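Side-chain contact in snaclec rhodocytin subunit alpha (Agkistrodon rhodostoma, PDB 3BX4), which triggers platelet aggregation by binding the platelet receptor CLEC-2 (CLEC1B), which starts signalling through the kinase Syk and PLC-gamma-2: residues W26-A29 with E30-C33. Residues are numbered along the deposited sequence; the frame is centred on the assembly and turned at random.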
loop_
_atom_site.group_PDB
_atom_site.type_symbol
_atom_site.label_atom_id
_atom_site.label_comp_id
_atom_site.label_asym_id
_atom_site.label_seq_id
_atom_site.Cartn_x
_atom_site.Cartn_y
_atom_site.Cartn_z
ATOM N N TRP C 26 -8.870 1.920 -4.996
ATOM C CA TRP C 26 -8.131 3.222 -5.057
ATOM C C TRP C 26 -6.905 3.045 -5.974
ATOM O O TRP C 26 -6.727 3.875 -6.907
ATOM C CB TRP C 26 -7.787 3.666 -3.668
ATOM C CG TRP C 26 -7.250 5.107 -3.605
ATOM C CD1 TRP C 26 -7.984 6.267 -3.400
ATOM C CD2 TRP C 26 -5.900 5.511 -3.883
ATOM N NE1 TRP C 26 -7.108 7.391 -3.465
ATOM C CE2 TRP C 26 -5.855 6.933 -3.785
ATOM C CE3 TRP C 26 -4.729 4.804 -4.168
ATOM C CZ2 TRP C 26 -4.651 7.654 -3.985
ATOM C CZ3 TRP C 26 -3.553 5.499 -4.375
ATOM C CH2 TRP C 26 -3.531 6.925 -4.267
ATOM N N ASP C 27 -6.095 2.025 -5.718
ATOM C CA ASP C 27 -4.868 1.781 -6.528
ATOM C C ASP C 27 -5.166 1.562 -7.990
ATOM O O ASP C 27 -4.504 2.126 -8.870
ATOM C CB ASP C 27 -4.091 0.569 -5.963
ATOM C CG ASP C 27 -3.242 0.876 -4.717
ATOM O OD1 ASP C 27 -2.856 2.043 -4.359
ATOM O OD2 ASP C 27 -2.820 -0.147 -4.116
ATOM N N GLU C 28 -6.206 0.790 -8.315
ATOM C CA GLU C 28 -6.546 0.604 -9.710
ATOM C C GLU C 28 -7.048 1.889 -10.381
ATOM O O GLU C 28 -6.810 2.104 -11.564
ATOM C CB GLU C 28 -7.658 -0.474 -9.861
ATOM C CG GLU C 28 -7.088 -1.856 -9.583
ATOM C CD GLU C 28 -5.602 -1.909 -9.770
ATOM O OE1 GLU C 28 -5.174 -1.796 -10.933
ATOM O OE2 GLU C 28 -4.861 -2.052 -8.765
ATOM N N ALA C 29 -7.748 2.715 -9.617
ATOM C CA ALA C 29 -8.278 3.955 -10.126
ATOM C C ALA C 29 -7.111 4.896 -10.431
ATOM O O ALA C 29 -7.060 5.450 -11.543
ATOM C CB ALA C 29 -9.201 4.574 -9.104
ATOM N N GLU C 30 -6.199 5.015 -9.493
ATOM C CA GLU C 30 -4.975 5.856 -9.742
ATOM C C GLU C 30 -4.222 5.347 -10.960
ATOM O O GLU C 30 -3.804 6.141 -11.805
ATOM C CB GLU C 30 -4.075 5.904 -8.484
ATOM C CG GLU C 30 -2.726 6.654 -8.688
ATOM C CD GLU C 30 -2.851 8.153 -8.822
ATOM O OE1 GLU C 30 -3.912 8.775 -8.573
ATOM O OE2 GLU C 30 -1.791 8.738 -9.187
ATOM N N LYS C 31 -4.019 4.032 -11.068
ATOM C CA LYS C 31 -3.372 3.427 -12.279
ATOM C C LYS C 31 -4.099 3.753 -13.579
ATOM O O LYS C 31 -3.534 4.063 -14.613
ATOM C CB LYS C 31 -3.219 1.869 -12.160
ATOM C CG LYS C 31 -2.263 1.432 -11.081
ATOM C CD LYS C 31 -1.668 0.062 -11.331
ATOM C CE LYS C 31 -2.606 -0.981 -11.696
ATOM N NZ LYS C 31 -1.899 -2.329 -11.396
ATOM N N PHE C 32 -5.439 3.648 -13.563
ATOM C CA PHE C 32 -6.208 3.996 -14.703
ATOM C C PHE C 32 -6.069 5.465 -15.099
ATOM O O PHE C 32 -5.890 5.741 -16.242
ATOM C CB PHE C 32 -7.696 3.628 -14.442
ATOM C CG PHE C 32 -8.617 3.982 -15.544
ATOM C CD1 PHE C 32 -8.991 3.017 -16.497
ATOM C CD2 PHE C 32 -9.207 5.253 -15.597
ATOM C CE1 PHE C 32 -9.893 3.349 -17.513
ATOM C CE2 PHE C 32 -10.088 5.615 -16.619
ATOM C CZ PHE C 32 -10.456 4.622 -17.580
ATOM N N CYS C 33 -6.031 6.372 -14.109
ATOM C CA CYS C 33 -5.875 7.745 -14.442
ATOM C C CYS C 33 -4.492 7.975 -15.074
ATOM O O CYS C 33 -4.426 8.759 -16.034
ATOM C CB CYS C 33 -5.977 8.571 -13.187
ATOM S SG CYS C 33 -7.664 8.661 -12.452
#
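E28 and K31 run side by side on helix 26-34, one turn apart, and their charged ends meet in a salt bridge. OE1 of E28 lies 3.4 Å from NZ of K31. The glutamate is kinked at its second torsion, nearly eclipsed (chi2 -22°), which swings the carboxylate across to lie alongside the end of the lysine chain, with OE1 as the nearer oxygen. NZ of K31 makes its stronger polar contact, a hydrogen bond, with the carbonyl oxygen of L101 of the second copy of this subunit.

W26 and E30 form the other pair. They point the same way, and the ring and carboxylate planes are only 11° apart. CB of E30 sits over one indole face, offset toward the rim, 4.2 Å from CZ3 of W26. The contact is therefore aliphatic carbon on ring. In both residues CG is anti to the backbone N (chi1 -170° in W26), and the two side chains leave the helix in the same direction. Elsewhere NE1 of W26 bonds to the carbonyl of I72, and the E30 carboxylate holds H41 ND1 and the L42 backbone NH.

Four i to i+4 backbone bonds tie the turns, among them E30 N to W26 O at 2.9 Å. SG of C33 lies 3.4 Å from the carbonyl oxygen of A29 and is joined in a disulfide to C131, which links this helix to strand 127-133 of the C-type lectin fold.

The chemistry divides the helix by side. W26, A29 and C33 pack toward the sheet, while the E28-K31 pair sits at the contact with the second copy of this subunit. There E28 probably offsets part of the lysine charge beside the L101 carbonyl.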